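Local coordinates for SA0254 protein (Staphylococcus aureus subsp. aureus, PDB 2OOI) that is of uncharacterised function but carries a UTRA domain, the effector-sensing module of GntR-type transcriptional regulators, and so probably binds a small-molecule ligand, at residues B[76-81]-B[89-94]. Residues are numbered along the deposited sequence; the frame is centred on the assembly and turned at random.
Sequences KYLNDD and DYLESN
In this UTRA domain, the loop that follows helix 72-75 is tied to helix 87-94 mainly through Y90, which reaches across to the backbone of Y77 and the side chain of L78. The Y90 OH donates a hydrogen bond to Y77 O at 2.6 Å, meeting the oxygen from above the carbonyl plane, 53° out of it, with a C=O...donor angle of 124°. That acceptor in turn lies at the edge of the Y90 ring, near its plane. Y90 extends from the helix with its CG trans to the backbone N (chi1 168°), which carries the hydroxyl across to the loop. The same hydroxyl sits at the edge of the Y77 ring, in its plane, 3.5 Å from Y77 CD2. Beside this bond, methyl CD1 of L78 approaches the Y90 ring obliquely, 3.6 Å from Y90 CE1, and comes within 4.5 Å of L91 CD2, where both leucines are buried. Within helix 87-94, D89 O accepts from both S93 N and S93 OG. On the loop side, L78 also rests on F27 of strand 20-30, while Y90 packs against I82 and M95, in the loops that flank helix 87-94. The loop thus lies between helix 87-94 and strand 20-30, an outermost strand of the six-stranded antiparallel sheet within this chain, with a bound zinc ion about 8 Å from the L91 side chain.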
ATOM      1  N   LYS B  76     -12.290  26.845   1.091  1.00 50.23           N
ATOM      2  CA  LYS B  76     -13.257  27.951   0.972  1.00 50.37           C
ATOM      3  C   LYS B  76     -14.520  27.682   1.757  1.00 50.83           C
ATOM      4  O   LYS B  76     -14.969  28.552   2.522  1.00 51.57           O
ATOM      5  CB  LYS B  76     -13.648  28.251  -0.476  1.00 50.84           C
ATOM      6  CG  LYS B  76     -12.547  28.810  -1.352  1.00 51.57           C
ATOM      7  CD  LYS B  76     -13.029  29.085  -2.747  1.00 53.43           C
ATOM      8  CE  LYS B  76     -11.921  29.626  -3.611  1.00 54.29           C
ATOM      9  NZ  LYS B  76     -12.402  29.886  -5.000  1.00 55.39           N
ATOM     10  N   TYR B  77     -15.114  26.507   1.540  1.00 50.93           N
ATOM     11  CA  TYR B  77     -16.360  26.125   2.209  1.00 51.16           C
ATOM     12  C   TYR B  77     -16.700  24.626   2.101  1.00 51.45           C
ATOM     13  O   TYR B  77     -16.545  24.016   1.065  1.00 51.01           O
ATOM     14  CB  TYR B  77     -17.537  26.942   1.688  1.00 50.72           C
ATOM     15  CG  TYR B  77     -18.853  26.587   2.353  1.00 50.69           C
ATOM     16  CD1 TYR B  77     -19.295  27.259   3.481  1.00 51.16           C
ATOM     17  CD2 TYR B  77     -19.643  25.568   1.860  1.00 51.31           C
ATOM     18  CE1 TYR B  77     -20.500  26.932   4.079  1.00 51.30           C
ATOM     19  CE2 TYR B  77     -20.841  25.227   2.456  1.00 50.75           C
ATOM     20  CZ  TYR B  77     -21.265  25.907   3.560  1.00 50.40           C
ATOM     21  OH  TYR B  77     -22.462  25.560   4.123  1.00 49.63           O
ATOM     22  N   LEU B  78     -17.206  24.083   3.203  1.00 52.24           N
ATOM     23  CA  LEU B  78     -17.553  22.686   3.337  1.00 52.82           C
ATOM     24  C   LEU B  78     -18.677  22.637   4.388  1.00 53.54           C
ATOM     25  O   LEU B  78     -18.644  23.393   5.356  1.00 54.01           O
ATOM     26  CB  LEU B  78     -16.331  21.929   3.843  1.00 53.09           C
ATOM     27  CG  LEU B  78     -15.739  20.731   3.135  1.00 53.27           C
ATOM     28  CD1 LEU B  78     -15.640  20.989   1.657  1.00 54.91           C
ATOM     29  CD2 LEU B  78     -14.377  20.427   3.725  1.00 52.15           C
ATOM     30  N   ASN B  79     -19.674  21.782   4.170  1.00 54.11           N
ATOM     31  CA  ASN B  79     -20.662  21.416   5.184  1.00 54.13           C
ATOM     32  C   ASN B  79     -20.860  19.889   5.139  1.00 54.84           C
ATOM     33  O   ASN B  79     -20.239  19.195   4.306  1.00 54.78           O
ATOM     34  CB  ASN B  79     -21.977  22.141   4.942  1.00 53.71           C
ATOM     35  CG  ASN B  79     -22.882  21.419   3.946  1.00 52.73           C
ATOM     36  OD1 ASN B  79     -22.424  20.836   2.969  1.00 47.62           O
ATOM     37  ND2 ASN B  79     -24.189  21.453   4.212  1.00 52.31           N
ATOM     38  N   ASP B  80     -21.728  19.369   6.003  1.00 55.41           N
ATOM     39  CA  ASP B  80     -21.931  17.914   6.079  1.00 56.24           C
ATOM     40  C   ASP B  80     -22.719  17.288   4.903  1.00 56.60           C
ATOM     41  O   ASP B  80     -22.506  16.125   4.554  1.00 56.92           O
ATOM     42  CB  ASP B  80     -22.534  17.494   7.430  1.00 56.90           C
ATOM     43  CG  ASP B  80     -23.914  18.060   7.681  1.00 56.69           C
ATOM     44  OD1 ASP B  80     -24.591  18.511   6.738  1.00 58.73           O
ATOM     45  OD2 ASP B  80     -24.323  18.023   8.850  1.00 56.24           O
ATOM     46  N   ASP B  81     -23.600  18.058   4.281  1.00 56.54           N
ATOM     47  CA  ASP B  81     -24.230  17.590   3.078  1.00 56.78           C
ATOM     48  C   ASP B  81     -23.207  17.387   2.002  1.00 56.28           C
ATOM     49  O   ASP B  81     -23.152  16.309   1.434  1.00 55.70           O
ATOM     50  CB  ASP B  81     -25.317  18.543   2.603  1.00 57.64           C
ATOM     51  CG  ASP B  81     -26.557  18.483   3.481  1.00 60.33           C
ATOM     52  OD1 ASP B  81     -26.982  17.327   3.753  1.00 63.11           O
ATOM     53  OD2 ASP B  81     -27.093  19.566   3.887  1.00 60.55           O
ATOM     54  N   ASP B  89     -14.716  15.921  -5.970  1.00 54.98           N
ATOM     55  CA  ASP B  89     -15.426  16.466  -7.127  1.00 54.85           C
ATOM     56  C   ASP B  89     -15.883  17.865  -6.813  1.00 54.00           C
ATOM     57  O   ASP B  89     -15.759  18.754  -7.647  1.00 53.94           O
ATOM     58  CB  ASP B  89     -16.667  15.632  -7.530  1.00 55.65           C
ATOM     59  CG  ASP B  89     -16.313  14.249  -8.050  1.00 57.94           C
ATOM     60  OD1 ASP B  89     -15.121  13.986  -8.369  1.00 60.81           O
ATOM     61  OD2 ASP B  89     -17.245  13.416  -8.135  1.00 61.33           O
ATOM     62  N   TYR B  90     -16.437  18.052  -5.619  1.00 52.86           N
ATOM     63  CA  TYR B  90     -16.833  19.384  -5.174  1.00 52.68           C
ATOM     64  C   TYR B  90     -15.635  20.317  -5.245  1.00 52.13           C
ATOM     65  O   TYR B  90     -15.706  21.405  -5.831  1.00 52.03           O
ATOM     66  CB  TYR B  90     -17.400  19.328  -3.760  1.00 51.99           C
ATOM     67  CG  TYR B  90     -17.599  20.664  -3.064  1.00 52.44           C
ATOM     68  CD1 TYR B  90     -16.647  21.145  -2.162  1.00 50.75           C
ATOM     69  CD2 TYR B  90     -18.760  21.430  -3.257  1.00 52.41           C
ATOM     70  CE1 TYR B  90     -16.825  22.340  -1.505  1.00 50.32           C
ATOM     71  CE2 TYR B  90     -18.944  22.653  -2.583  1.00 51.00           C
ATOM     72  CZ  TYR B  90     -17.965  23.095  -1.711  1.00 50.72           C
ATOM     73  OH  TYR B  90     -18.100  24.287  -1.025  1.00 51.13           O
ATOM     74  N   LEU B  91     -14.524  19.869  -4.680  1.00 51.52           N
ATOM     75  CA  LEU B  91     -13.335  20.689  -4.658  1.00 51.55           C
ATOM     76  C   LEU B  91     -12.910  21.113  -6.066  1.00 51.93           C
ATOM     77  O   LEU B  91     -12.614  22.272  -6.286  1.00 52.11           O
ATOM     78  CB  LEU B  91     -12.214  19.982  -3.895  1.00 51.41           C
ATOM     79  CG  LEU B  91     -12.353  19.689  -2.389  1.00 50.25           C
ATOM     80  CD1 LEU B  91     -11.214  18.865  -1.799  1.00 49.62           C
ATOM     81  CD2 LEU B  91     -12.564  20.940  -1.612  1.00 49.29           C
ATOM     82  N   GLU B  92     -12.904  20.200  -7.028  1.00 52.76           N
ATOM     83  CA  GLU B  92     -12.506  20.557  -8.405  1.00 53.33           C
ATOM     84  C   GLU B  92     -13.626  21.182  -9.237  1.00 52.99           C
ATOM     85  O   GLU B  92     -13.401  22.164  -9.922  1.00 53.17           O
ATOM     86  CB  GLU B  92     -11.946  19.352  -9.153  1.00 53.27           C
ATOM     87  CG  GLU B  92     -10.629  18.863  -8.613  1.00 54.80           C
ATOM     88  CD  GLU B  92     -10.114  17.616  -9.349  1.00 56.20           C
ATOM     89  OE1 GLU B  92     -10.841  17.131 -10.258  1.00 58.31           O
ATOM     90  OE2 GLU B  92      -9.002  17.110  -9.007  1.00 60.92           O
ATOM     91  N   SER B  93     -14.823  20.614  -9.185  1.00 52.84           N
ATOM     92  CA  SER B  93     -15.927  21.105 -10.006  1.00 52.78           C
ATOM     93  C   SER B  93     -16.482  22.424  -9.509  1.00 52.55           C
ATOM     94  O   SER B  93     -16.688  23.326 -10.297  1.00 52.93           O
ATOM     95  CB  SER B  93     -17.057  20.081 -10.073  1.00 52.83           C
ATOM     96  OG  SER B  93     -16.540  18.789 -10.365  1.00 54.75           O
ATOM     97  N   ASN B  94     -16.742  22.536  -8.210  1.00 52.29           N
ATOM     98  CA  ASN B  94     -17.373  23.738  -7.666  1.00 51.86           C
ATOM     99  C   ASN B  94     -16.360  24.755  -7.204  1.00 51.51           C
ATOM    100  O   ASN B  94     -16.358  25.880  -7.670  1.00 51.58           O
ATOM    101  CB  ASN B  94     -18.285  23.397  -6.499  1.00 51.75           C
ATOM    102  CG  ASN B  94     -19.308  22.362  -6.853  1.00 51.88           C
ATOM    103  OD1 ASN B  94     -18.983  21.307  -7.408  1.00 50.31           O
ATOM    104  ND2 ASN B  94     -20.568  22.643  -6.514  1.00 52.92           N
TER